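Local atomic coordinates of clavulanic acid biosynthesis oligopeptide binding protein 2 (Streptomyces clavuligerus, PDB entry 2WOL), a protein that probably binds oligopeptides as a solute-binding protein of the clavulanic acid biosynthesis pathway. Residues Gly32-Leu37 against Pro246-Leu251; Ser212-Val217 against Arg242-Asp247; Lys423-Ala428 against His444-Leu449; Gly436-Val441 against Gly477-Leu482. One frame throughout, in Å; residues are numbered along the deposited sequence. Where two conformers were deposited one is given.

The four contacts form two pairs in a solute-binding protein of family 5. Contacts 1 and 2, centres about 10 Å apart, share Pro246 and Asp247; both reach the mixed sheet that holds strands 34-39, 215-221, 225-230 and 248-253. Contact 1 ties the early chain to residues some two hundred positions later, whereas contact 2 is local, joining the edge strand to the loop before strand 248-253. Contacts 3 and 4, also about 10 Å between centres, follow later; their segments alternate in sequence around helix 438-444 and strand 448-453, and they touch where Leu449 packs on Val441 and Leu482. Between pairs, centres lie about 39 to 43 Å apart and nearest atoms about 20 to 25 Å.

Contact 1: Gly32-Leu37 against Pro246-Leu251; sequences GGTLRL and PDRVEL
Gly33 and Asp247 open a parallel beta pairing, in which strand 34-39 lies beside strand 248-253 in the mixed sheet, their short segments 17° from parallel. The Gly33 carbonyl O takes the N-H of Asp247 at 2.9 Å and, weakly, that of Arg248. Thereafter the bonds run from Leu35 N to Arg248 O, from Glu250 N to Leu35 O and from Leu37 N to Glu250 O, the last at 2.8 Å. On the face that carries Leu35 and Val249, Leu37 CD1 packs on Val249 CG1 at 3.6 Å, and Leu37 CB meets Leu251 CD1; Ile553 adds to this apolar side.

Glu250 illustrates how the other face is used. Its CB and CG lie against Thr34 CG2, and its CD comes within 3.6 Å of the same methyl. With CG anti to the carbonyl carbon (chi1 -69°) and the chain extended beyond it, the carboxylate reaches between two arginines. OE2 offers its anti lone pair to Arg248 NE at 2.9 Å, close to the guanidinium plane, in a salt bridge within one strand. OE1 faces Arg36 across the strands, where the charges stay beyond salt-bridge range. Arg36 also bonds to the Glu268 carbonyl. A water bridges the gap, accepting from Arg36 NH1 at 2.8 Å and donating to Glu250 OE1 at 2.9 Å.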
loop_
_atom_site.group_PDB
_atom_site.type_symbol
_atom_site.label_atom_id
_atom_site.label_comp_id
_atom_site.label_asym_id
_atom_site.label_seq_id
_atom_site.Cartn_x
_atom_site.Cartn_y
_atom_site.Cartn_z
ATOM N N GLY A 32 7.549 -13.979 -25.841
ATOM C CA GLY A 32 8.769 -13.485 -26.466
ATOM C C GLY A 32 9.018 -12.013 -26.220
ATOM O O GLY A 32 8.144 -11.297 -25.727
ATOM N N GLY A 33 10.225 -11.570 -26.560
ATOM C CA GLY A 33 10.582 -10.163 -26.494
ATOM C C GLY A 33 11.110 -9.742 -25.138
ATOM O O GLY A 33 11.105 -10.520 -24.178
ATOM N N THR A 34 11.574 -8.499 -25.076
ATOM C CA THR A 34 12.103 -7.924 -23.851
ATOM C C THR A 34 11.178 -6.801 -23.402
ATOM O O THR A 34 10.930 -5.860 -24.157
ATOM C CB THR A 34 13.530 -7.394 -24.071
ATOM O OG1 THR A 34 14.386 -8.489 -24.418
ATOM C CG2 THR A 34 14.068 -6.721 -22.815
ATOM N N LEU A 35 10.663 -6.914 -22.180
ATOM C CA LEU A 35 9.825 -5.866 -21.608
ATOM C C LEU A 35 10.735 -4.813 -20.994
ATOM O O LEU A 35 11.487 -5.098 -20.060
ATOM C CB LEU A 35 8.858 -6.434 -20.564
ATOM C CG LEU A 35 7.866 -5.461 -19.910
ATOM C CD1 LEU A 35 6.851 -4.882 -20.913
ATOM C CD2 LEU A 35 7.150 -6.145 -18.761
ATOM N N ARG A 36 10.670 -3.602 -21.540
ATOM C CA ARG A 36 11.533 -2.511 -21.110
ATOM C C ARG A 36 10.812 -1.630 -20.104
ATOM O O ARG A 36 9.886 -0.889 -20.450
ATOM C CB ARG A 36 12.005 -1.697 -22.317
ATOM C CG ARG A 36 12.911 -2.473 -23.269
ATOM C CD ARG A 36 13.146 -1.722 -24.577
ATOM N NE ARG A 36 13.663 -0.370 -24.358
ATOM C CZ ARG A 36 14.949 -0.056 -24.193
ATOM N NH1 ARG A 36 15.890 -0.995 -24.222
ATOM N NH2 ARG A 36 15.296 1.209 -23.997
ATOM N N LEU A 37 11.231 -1.745 -18.847
ATOM C CA LEU A 37 10.629 -0.998 -17.748
ATOM C C LEU A 37 11.539 0.141 -17.325
ATOM O O LEU A 37 12.743 0.121 -17.587
ATOM C CB LEU A 37 10.353 -1.922 -16.554
ATOM C CG LEU A 37 9.433 -3.124 -16.795
ATOM C CD1 LEU A 37 9.301 -3.950 -15.536
ATOM C CD2 LEU A 37 8.063 -2.674 -17.288
ATOM N N PRO A 246 7.086 -12.305 -21.585
ATOM C CA PRO A 246 8.378 -11.880 -22.137
ATOM C C PRO A 246 9.505 -12.867 -21.842
ATOM O O PRO A 246 9.469 -13.569 -20.830
ATOM C CB PRO A 246 8.647 -10.538 -21.441
ATOM C CG PRO A 246 7.782 -10.519 -20.250
ATOM C CD PRO A 246 6.640 -11.452 -20.466
ATOM N N ASP A 247 10.493 -12.919 -22.729
ATOM C CA ASP A 247 11.678 -13.735 -22.489
ATOM C C ASP A 247 12.614 -13.057 -21.494
ATOM O O ASP A 247 13.413 -13.717 -20.838
ATOM C CB ASP A 247 12.428 -13.999 -23.797
ATOM C CG ASP A 247 11.722 -15.005 -24.685
ATOM O OD1 ASP A 247 12.044 -15.041 -25.890
ATOM O OD2 ASP A 247 10.856 -15.756 -24.189
ATOM N N ARG A 248 12.513 -11.734 -21.395
ATOM C CA ARG A 248 13.424 -10.951 -20.575
ATOM C C ARG A 248 12.713 -9.690 -20.104
ATOM O O ARG A 248 11.820 -9.179 -20.782
ATOM C CB ARG A 248 14.669 -10.592 -21.394
ATOM C CG ARG A 248 15.824 -9.978 -20.620
ATOM C CD ARG A 248 17.032 -9.811 -21.531
ATOM N NE ARG A 248 18.166 -9.219 -20.829
ATOM C CZ ARG A 248 19.066 -9.917 -20.143
ATOM N NH1 ARG A 248 18.972 -11.241 -20.070
ATOM N NH2 ARG A 248 20.067 -9.291 -19.540
ATOM N N VAL A 249 13.106 -9.205 -18.930
ATOM C CA VAL A 249 12.595 -7.950 -18.397
ATOM C C VAL A 249 13.798 -7.084 -18.039
ATOM O O VAL A 249 14.680 -7.516 -17.294
ATOM C CB VAL A 249 11.686 -8.180 -17.161
ATOM C CG1 VAL A 249 11.173 -6.854 -16.603
ATOM C CG2 VAL A 249 10.515 -9.095 -17.515
ATOM N N GLU A 250 13.848 -5.882 -18.597
ATOM C CA GLU A 250 14.953 -4.968 -18.345
ATOM C C GLU A 250 14.436 -3.674 -17.737
ATOM O O GLU A 250 13.676 -2.936 -18.374
ATOM C CB GLU A 250 15.728 -4.687 -19.632
ATOM C CG GLU A 250 16.498 -5.893 -20.146
ATOM C CD GLU A 250 17.226 -5.618 -21.446
ATOM O OE1 GLU A 250 17.102 -4.498 -21.986
ATOM O OE2 GLU A 250 17.919 -6.535 -21.934
ATOM N N LEU A 251 14.842 -3.419 -16.496
ATOM C CA LEU A 251 14.505 -2.191 -15.795
ATOM C C LEU A 251 15.665 -1.199 -15.860
ATOM O O LEU A 251 16.781 -1.516 -15.432
ATOM C CB LEU A 251 14.150 -2.484 -14.331
ATOM C CG LEU A 251 13.925 -1.273 -13.416
ATOM C CD1 LEU A 251 12.705 -0.465 -13.853
ATOM C CD2 LEU A 251 13.791 -1.700 -11.961
HETATM O O HOH W 1 15.996 -3.765 -24.582
#

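Contact 2: Ser212-Val217 against Arg242-Asp247; sequences SGPYRV and RPALPD
Tyr215 reaches across to the 242-247 loop and donates a hydrogen bond to Pro246 O, with 2.6 Å between Tyr215 OH and Pro246 O. The bond lies in the carbonyl plane and uses a lone pair of the oxygen. Each torsion of the tyrosine has its own part in this: chi1 (-58°), with CG anti to the carbonyl carbon, gives the phenol its direction and brings the hydroxyl end close to the loop, while chi2 (84°) turns the ring plane until Pro246 O lies near it, at the ring's edge. Beside the hydroxyl, the Pro246 ring brings its CD to 3.3 Å from Tyr215 OH, while the Ala244 methyl approaches Tyr215 CE1 obliquely at 3.9 Å.

Here the start of strand 215-221, an outermost strand of the mixed sheet within this chain, meets the loop that leads from strand 225-230 to strand 248-253. The phenol therefore joins the sheet's edge to the connection entering one of its inner strands.

Earlier in the loop the contact turns apolar. Pro214 CB rests on Ala244 CB at 3.5 Å, and Pro214 CD meets Arg242 CD at 3.4 Å, the two side chains crossing at about a right angle. The extended Arg242 chain lays its CD against the proline ring and carries the guanidinium on to partners beyond the two segments: Asp84 and Asp239 in salt bridges, and the carbonyl of Arg61 through NE.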
loop_
_atom_site.group_PDB
_atom_site.type_symbol
_atom_site.label_atom_id
_atom_site.label_comp_id
_atom_site.label_asym_id
_atom_site.label_seq_id
_atom_site.Cartn_x
_atom_site.Cartn_y
_atom_site.Cartn_z
ATOM N N SER A 212 11.330 -18.496 -6.987
ATOM C CA SER A 212 10.327 -19.529 -7.223
ATOM C C SER A 212 9.365 -19.105 -8.331
ATOM O O SER A 212 8.503 -19.882 -8.744
ATOM C CB SER A 212 9.565 -19.865 -5.941
ATOM O OG SER A 212 8.869 -18.740 -5.431
ATOM N N GLY A 213 9.521 -17.869 -8.801
ATOM C CA GLY A 213 8.668 -17.330 -9.856
ATOM C C GLY A 213 9.207 -17.609 -11.246
ATOM O O GLY A 213 10.245 -18.255 -11.398
ATOM N N PRO A 214 8.496 -17.127 -12.279
ATOM C CA PRO A 214 8.897 -17.344 -13.676
ATOM C C PRO A 214 10.197 -16.663 -14.092
ATOM O O PRO A 214 10.767 -17.026 -15.125
ATOM C CB PRO A 214 7.719 -16.782 -14.477
ATOM C CG PRO A 214 7.011 -15.839 -13.541
ATOM C CD PRO A 214 7.223 -16.391 -12.167
ATOM N N TYR A 215 10.651 -15.682 -13.311
ATOM C CA TYR A 215 11.889 -14.967 -13.610
ATOM C C TYR A 215 12.834 -14.971 -12.426
ATOM O O TYR A 215 12.417 -15.138 -11.279
ATOM C CB TYR A 215 11.600 -13.528 -14.070
ATOM C CG TYR A 215 10.701 -13.527 -15.276
ATOM C CD1 TYR A 215 9.318 -13.626 -15.126
ATOM C CD2 TYR A 215 11.229 -13.490 -16.565
ATOM C CE1 TYR A 215 8.483 -13.674 -16.222
ATOM C CE2 TYR A 215 10.395 -13.531 -17.678
ATOM C CZ TYR A 215 9.023 -13.623 -17.493
ATOM O OH TYR A 215 8.161 -13.670 -18.562
ATOM N N ARG A 216 14.112 -14.798 -12.728
ATOM C CA ARG A 216 15.134 -14.648 -11.710
ATOM C C ARG A 216 16.001 -13.441 -12.049
ATOM O O ARG A 216 16.031 -12.990 -13.201
ATOM C CB ARG A 216 15.978 -15.923 -11.602
ATOM C CG ARG A 216 16.809 -16.254 -12.836
ATOM C CD ARG A 216 17.619 -17.515 -12.602
ATOM N NE ARG A 216 18.371 -17.908 -13.787
ATOM C CZ ARG A 216 18.950 -19.094 -13.959
ATOM N NH1 ARG A 216 18.866 -20.032 -13.021
ATOM N NH2 ARG A 216 19.614 -19.343 -15.080
ATOM N N VAL A 217 16.696 -12.918 -11.043
ATOM C CA VAL A 217 17.605 -11.795 -11.233
ATOM C C VAL A 217 18.826 -12.244 -12.039
ATOM O O VAL A 217 19.554 -13.149 -11.623
ATOM C CB VAL A 217 18.067 -11.195 -9.880
ATOM C CG1 VAL A 217 18.991 -10.007 -10.107
ATOM C CG2 VAL A 217 16.868 -10.792 -9.023
ATOM N N ARG A 242 0.468 -16.665 -13.346
ATOM C CA ARG A 242 1.475 -15.967 -14.144
ATOM C C ARG A 242 1.631 -16.486 -15.575
ATOM O O ARG A 242 2.018 -17.640 -15.771
ATOM C CB ARG A 242 2.825 -16.021 -13.421
ATOM C CG ARG A 242 2.780 -15.393 -12.047
ATOM C CD ARG A 242 3.998 -15.723 -11.221
ATOM N NE ARG A 242 3.804 -15.277 -9.845
ATOM C CZ ARG A 242 3.119 -15.954 -8.929
ATOM N NH1 ARG A 242 2.587 -17.136 -9.229
ATOM N NH2 ARG A 242 2.974 -15.460 -7.708
ATOM N N PRO A 243 1.335 -15.634 -16.580
ATOM C CA PRO A 243 1.519 -16.046 -17.979
ATOM C C PRO A 243 2.962 -16.021 -18.487
ATOM O O PRO A 243 3.251 -16.628 -19.517
ATOM C CB PRO A 243 0.674 -15.033 -18.751
ATOM C CG PRO A 243 0.722 -13.810 -17.921
ATOM C CD PRO A 243 0.778 -14.271 -16.484
ATOM N N ALA A 244 3.853 -15.306 -17.794
ATOM C CA ALA A 244 5.280 -15.240 -18.144
ATOM C C ALA A 244 5.541 -15.103 -19.645
ATOM O O ALA A 244 6.210 -15.940 -20.258
ATOM C CB ALA A 244 6.024 -16.437 -17.570
ATOM N N LEU A 245 5.021 -14.030 -20.228
ATOM C CA LEU A 245 5.128 -13.830 -21.674
ATOM C C LEU A 245 6.511 -13.377 -22.168
ATOM O O LEU A 245 7.064 -13.998 -23.072
ATOM C CB LEU A 245 4.014 -12.909 -22.188
ATOM C CG LEU A 245 2.585 -13.402 -21.947
ATOM C CD1 LEU A 245 1.582 -12.350 -22.355
ATOM C CD2 LEU A 245 2.296 -14.729 -22.665
ATOM N N PRO A 246 7.086 -12.305 -21.585
ATOM C CA PRO A 246 8.378 -11.880 -22.137
ATOM C C PRO A 246 9.505 -12.867 -21.842
ATOM O O PRO A 246 9.469 -13.569 -20.830
ATOM C CB PRO A 246 8.647 -10.538 -21.441
ATOM C CG PRO A 246 7.782 -10.519 -20.250
ATOM C CD PRO A 246 6.640 -11.452 -20.466
ATOM N N ASP A 247 10.493 -12.919 -22.729
ATOM C CA ASP A 247 11.678 -13.735 -22.489
ATOM C C ASP A 247 12.614 -13.057 -21.494
ATOM O O ASP A 247 13.413 -13.717 -20.838
ATOM C CB ASP A 247 12.428 -13.999 -23.797
ATOM C CG ASP A 247 11.722 -15.005 -24.685
ATOM O OD1 ASP A 247 12.044 -15.041 -25.890
ATOM O OD2 ASP A 247 10.856 -15.756 -24.189
#

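Contact 3: Lys423-Ala428 against His444-Leu449; sequences KELDVA and HGLGLL
A beta-alpha-beta crossover leads from strand 418-425 through helix 438-444 to strand 448-453, both strands running parallel to strand 391-398, which lies between them in the large mixed sheet. A Schellman motif ends the helix, and the residues around this turn pack against Lys423 and Leu425 of strand 418-425, His444 and Leu446 supplying the other side of the contact. Gly445, with positive phi, is the C-prime residue: its N-H returns to Arg442 O and that of Leu446 to Val441 O. The chain turns off the helix axis between His444 and Leu446, and both side chains still point to the strand.

A long side chain can serve two neighbours at once, as Lys423 does here. Near its root, CB lies 3.8 Å from Leu446 CD2, and CG is only slightly farther from that methyl. Its CG is anti to the backbone N (chi1 173°), and the chain then bends at chi2 (66°), which carries the outer methylenes to the imidazole. There CE stands over one face of the His444 ring, 3.9 Å from the centroid and 25° off the normal, in a CH-pi contact displaced toward the ND1 and CE1 rim. No hydrogen bond crosses between the segments, and NZ remains 4.1 Å from His444 ND1.

On the more buried side the two leucines reach toward each other tip to tip. Val394 of the intervening strand 391-398 touches both Lys423 and Leu446. Leu425 CD2 approaches His444 CD2 obliquely, while Leu425 CD1 meets Leu446 CD1 at 3.9 Å.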
loop_
_atom_site.group_PDB
_atom_site.type_symbol
_atom_site.label_atom_id
_atom_site.label_comp_id
_atom_site.label_asym_id
_atom_site.label_seq_id
_atom_site.Cartn_x
_atom_site.Cartn_y
_atom_site.Cartn_z
ATOM N N LYS A 423 5.431 23.808 10.178
ATOM C CA LYS A 423 6.716 23.194 10.502
ATOM C C LYS A 423 7.019 22.102 9.485
ATOM O O LYS A 423 6.321 21.087 9.424
ATOM C CB LYS A 423 6.716 22.629 11.930
ATOM C CG LYS A 423 7.960 21.816 12.315
ATOM C CD LYS A 423 9.221 22.671 12.361
ATOM C CE LYS A 423 10.454 21.814 12.598
ATOM N NZ LYS A 423 11.687 22.648 12.705
ATOM N N GLU A 424 8.049 22.326 8.678
ATOM C CA GLU A 424 8.469 21.334 7.695
ATOM C C GLU A 424 9.439 20.338 8.308
ATOM O O GLU A 424 10.338 20.715 9.066
ATOM C CB GLU A 424 9.094 22.000 6.471
ATOM C CG GLU A 424 8.076 22.681 5.573
ATOM C CD GLU A 424 8.698 23.325 4.349
ATOM O OE1 GLU A 424 9.929 23.556 4.337
ATOM O OE2 GLU A 424 7.950 23.603 3.393
ATOM N N LEU A 425 9.239 19.065 7.979
ATOM C CA LEU A 425 10.103 17.994 8.451
ATOM C C LEU A 425 10.786 17.327 7.262
ATOM O O LEU A 425 10.259 17.351 6.147
ATOM C CB LEU A 425 9.300 16.966 9.257
ATOM C CG LEU A 425 8.523 17.468 10.483
ATOM C CD1 LEU A 425 7.594 16.382 11.017
ATOM C CD2 LEU A 425 9.470 17.967 11.577
ATOM N N ASP A 426 11.955 16.736 7.506
ATOM C CA ASP A 426 12.724 16.040 6.472
ATOM C C ASP A 426 11.864 15.028 5.715
ATOM O O ASP A 426 11.151 14.225 6.323
ATOM C CB ASP A 426 13.930 15.335 7.098
ATOM C CG ASP A 426 15.041 15.058 6.096
ATOM O OD1 ASP A 426 14.750 14.719 4.926
ATOM O OD2 ASP A 426 16.221 15.174 6.488
ATOM N N VAL A 427 11.946 15.079 4.386
ATOM C CA VAL A 427 11.134 14.239 3.502
ATOM C C VAL A 427 11.459 12.747 3.652
ATOM O O VAL A 427 10.555 11.925 3.829
ATOM C CB VAL A 427 11.280 14.676 2.012
ATOM C CG1 VAL A 427 10.562 13.708 1.075
ATOM C CG2 VAL A 427 10.751 16.094 1.813
ATOM N N ALA A 428 12.749 12.418 3.592
ATOM C CA ALA A 428 13.217 11.030 3.598
ATOM C C ALA A 428 12.841 10.256 4.863
ATOM O O ALA A 428 12.592 9.049 4.803
ATOM C CB ALA A 428 14.723 10.982 3.377
ATOM N N HIS A 444 7.912 19.214 18.612
ATOM C CA HIS A 444 7.578 20.372 17.793
ATOM C C HIS A 444 6.142 20.848 17.986
ATOM O O HIS A 444 5.734 21.840 17.383
ATOM C CB HIS A 444 7.852 20.077 16.319
ATOM C CG HIS A 444 9.285 19.763 16.030
ATOM N ND1 HIS A 444 10.274 20.723 16.057
ATOM C CD2 HIS A 444 9.897 18.598 15.719
ATOM C CE1 HIS A 444 11.435 20.161 15.769
ATOM N NE2 HIS A 444 11.233 18.873 15.557
ATOM N N GLY A 445 5.392 20.145 18.830
ATOM C CA GLY A 445 4.013 20.529 19.156
ATOM C C GLY A 445 3.131 20.563 17.925
ATOM O O GLY A 445 2.469 21.570 17.644
ATOM N N LEU A 446 3.117 19.446 17.204
ATOM C CA LEU A 446 2.425 19.342 15.921
ATOM C C LEU A 446 0.983 18.879 16.112
ATOM O O LEU A 446 0.679 17.683 16.056
ATOM C CB LEU A 446 3.190 18.410 14.971
ATOM C CG LEU A 446 4.671 18.761 14.766
ATOM C CD1 LEU A 446 5.394 17.734 13.903
ATOM C CD2 LEU A 446 4.838 20.171 14.188
ATOM N N GLY A 447 0.102 19.848 16.346
ATOM C CA GLY A 447 -1.312 19.592 16.605
ATOM C C GLY A 447 -2.048 19.064 15.391
ATOM O O GLY A 447 -3.044 18.351 15.530
ATOM N N LEU A 448 -1.560 19.439 14.207
ATOM C CA LEU A 448 -2.052 18.900 12.940
ATOM C C LEU A 448 -0.890 18.353 12.124
ATOM O O LEU A 448 0.229 18.870 12.208
ATOM C CB LEU A 448 -2.782 19.973 12.121
ATOM C CG LEU A 448 -3.831 20.849 12.809
ATOM C CD1 LEU A 448 -3.215 22.198 13.165
ATOM C CD2 LEU A 448 -5.048 21.051 11.926
ATOM N N LEU A 449 -1.166 17.317 11.334
ATOM C CA LEU A 449 -0.161 16.676 10.482
ATOM C C LEU A 449 -0.764 16.348 9.128
ATOM O O LEU A 449 -1.866 15.790 9.057
ATOM C CB LEU A 449 0.351 15.384 11.129
ATOM C CG LEU A 449 1.197 15.518 12.398
ATOM C CD1 LEU A 449 1.310 14.181 13.117
ATOM C CD2 LEU A 449 2.584 16.064 12.042
#

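Contact 4: Gly436-Val441 against Gly477-Leu482; sequences GHPETV and GGNWNL
Gly436 begins the contact with its carbonyl, which receives Asn479 N at 2.8 Å. The bond lies in the carbonyl plane on a lone pair, with an N-H...O angle of 159°. The same oxygen is approached by Gly477 CA at 3.3 Å in a CA-H...O contact. The 477-482 loop, between helices 460-468 and 488-499, thus packs on the start of helix 438-444.

His437, the N-cap of that helix, follows. Its chi1 of -157°, together with chi2, swings ND1 back to the first turn, where it accepts the N-H of Glu439 at 3.1 Å in the ring plane. This capping bond fixes one edge of the imidazole, while Gly477 N sits over a face, 3.6 Å from His437 CD2 near the rim.

At Pro438, the first helical residue, the ring crosses the side chain of Asn479, with CG 4.1 Å from ND2. That amide is tied within its own loop: ND2 donates to Asn481 O from above the carbonyl plane, and OD1 accepts from Lys474 N and weakly from Asn481 N.

The chemistry thus implies a helix start and a loop joined by one conventional hydrogen bond, with the remaining contact made by van der Waals and CA-H...O approaches.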
loop_
_atom_site.group_PDB
_atom_site.type_symbol
_atom_site.label_atom_id
_atom_site.label_comp_id
_atom_site.label_asym_id
_atom_site.label_seq_id
_atom_site.Cartn_x
_atom_site.Cartn_y
_atom_site.Cartn_z
ATOM N N GLY A 436 5.774 10.377 11.771
ATOM C CA GLY A 436 5.627 9.005 12.246
ATOM C C GLY A 436 6.329 8.676 13.551
ATOM O O GLY A 436 6.374 7.513 13.954
ATOM N N HIS A 437 6.879 9.685 14.222
ATOM C CA HIS A 437 7.473 9.458 15.536
ATOM C C HIS A 437 6.792 10.297 16.612
ATOM O O HIS A 437 6.902 11.525 16.595
ATOM C CB HIS A 437 8.978 9.719 15.529
ATOM C CG HIS A 437 9.706 9.017 16.633
ATOM N ND1 HIS A 437 9.424 9.234 17.964
ATOM C CD2 HIS A 437 10.696 8.093 16.603
ATOM C CE1 HIS A 437 10.209 8.473 18.707
ATOM N NE2 HIS A 437 10.992 7.774 17.905
ATOM N N PRO A 438 6.082 9.634 17.550
ATOM C CA PRO A 438 5.366 10.315 18.633
ATOM C C PRO A 438 6.187 11.347 19.410
ATOM O O PRO A 438 5.633 12.365 19.833
ATOM C CB PRO A 438 4.947 9.161 19.545
ATOM C CG PRO A 438 4.758 8.021 18.601
ATOM C CD PRO A 438 5.880 8.172 17.612
ATOM N N GLU A 439 7.486 11.098 19.581
ATOM C CA GLU A 439 8.353 12.042 20.299
ATOM C C GLU A 439 8.596 13.313 19.486
ATOM O O GLU A 439 8.644 14.412 20.047
ATOM C CB GLU A 439 9.701 11.398 20.642
ATOM C CG GLU A 439 9.660 10.328 21.726
ATOM C CD GLU A 439 10.979 9.572 21.848
ATOM O OE1 GLU A 439 12.052 10.211 21.771
ATOM O OE2 GLU A 439 10.943 8.335 22.019
ATOM N N THR A 440 8.739 13.161 18.169
ATOM C CA THR A 440 8.940 14.301 17.273
ATOM C C THR A 440 7.693 15.176 17.242
ATOM O O THR A 440 7.786 16.404 17.272
ATOM C CB THR A 440 9.296 13.844 15.841
ATOM O OG1 THR A 440 10.476 13.037 15.886
ATOM C CG2 THR A 440 9.542 15.039 14.921
ATOM N N VAL A 441 6.529 14.532 17.196
ATOM C CA VAL A 441 5.246 15.231 17.214
ATOM C C VAL A 441 5.138 16.099 18.477
ATOM O O VAL A 441 4.711 17.252 18.410
ATOM C CB VAL A 441 4.063 14.232 17.094
ATOM C CG1 VAL A 441 2.720 14.919 17.339
ATOM C CG2 VAL A 441 4.073 13.563 15.720
ATOM N N GLY A 477 8.790 5.086 16.291
ATOM C CA GLY A 477 8.819 5.533 14.902
ATOM C C GLY A 477 8.105 4.575 13.971
ATOM O O GLY A 477 7.830 3.429 14.336
ATOM N N GLY A 478 7.809 5.051 12.764
ATOM C CA GLY A 478 7.023 4.294 11.797
ATOM C C GLY A 478 5.563 4.217 12.199
ATOM O O GLY A 478 4.839 3.316 11.769
ATOM N N ASN A 479 5.136 5.167 13.029
ATOM C CA ASN A 479 3.769 5.207 13.538
ATOM C C ASN A 479 2.800 5.745 12.496
ATOM O O ASN A 479 3.089 6.740 11.827
ATOM C CB ASN A 479 3.699 6.071 14.804
ATOM C CG ASN A 479 2.307 6.121 15.413
ATOM O OD1 ASN A 479 1.633 5.099 15.541
ATOM N ND2 ASN A 479 1.874 7.318 15.804
ATOM N N TRP A 480 1.651 5.086 12.376
ATOM C CA TRP A 480 0.600 5.524 11.467
ATOM C C TRP A 480 -0.693 5.920 12.176
ATOM O O TRP A 480 -1.617 6.453 11.554
ATOM C CB TRP A 480 0.349 4.462 10.399
ATOM C CG TRP A 480 1.360 4.556 9.319
ATOM C CD1 TRP A 480 2.457 3.764 9.143
ATOM C CD2 TRP A 480 1.400 5.540 8.284
ATOM N NE1 TRP A 480 3.167 4.182 8.041
ATOM C CE2 TRP A 480 2.538 5.268 7.493
ATOM C CE3 TRP A 480 0.570 6.613 7.933
ATOM C CZ2 TRP A 480 2.874 6.037 6.372
ATOM C CZ3 TRP A 480 0.904 7.375 6.824
ATOM C CH2 TRP A 480 2.049 7.083 6.056
ATOM N N ASN A 481 -0.754 5.647 13.473
ATOM C CA ASN A 481 -1.840 6.125 14.312
ATOM C C ASN A 481 -1.398 7.467 14.887
ATOM O O ASN A 481 -0.980 7.569 16.047
ATOM C CB ASN A 481 -2.168 5.103 15.407
ATOM C CG ASN A 481 -3.387 5.491 16.235
ATOM O OD1 ASN A 481 -3.808 6.648 16.244
ATOM N ND2 ASN A 481 -3.957 4.514 16.941
ATOM N N LEU A 482 -1.492 8.500 14.058
ATOM C CA LEU A 482 -0.918 9.802 14.395
ATOM C C LEU A 482 -1.597 10.490 15.582
ATOM O O LEU A 482 -0.908 11.052 16.437
ATOM C CB LEU A 482 -0.849 10.719 13.163
ATOM C CG LEU A 482 -0.054 10.197 11.959
ATOM C CD1 LEU A 482 -0.051 11.211 10.822
ATOM C CD2 LEU A 482 1.374 9.792 12.332
#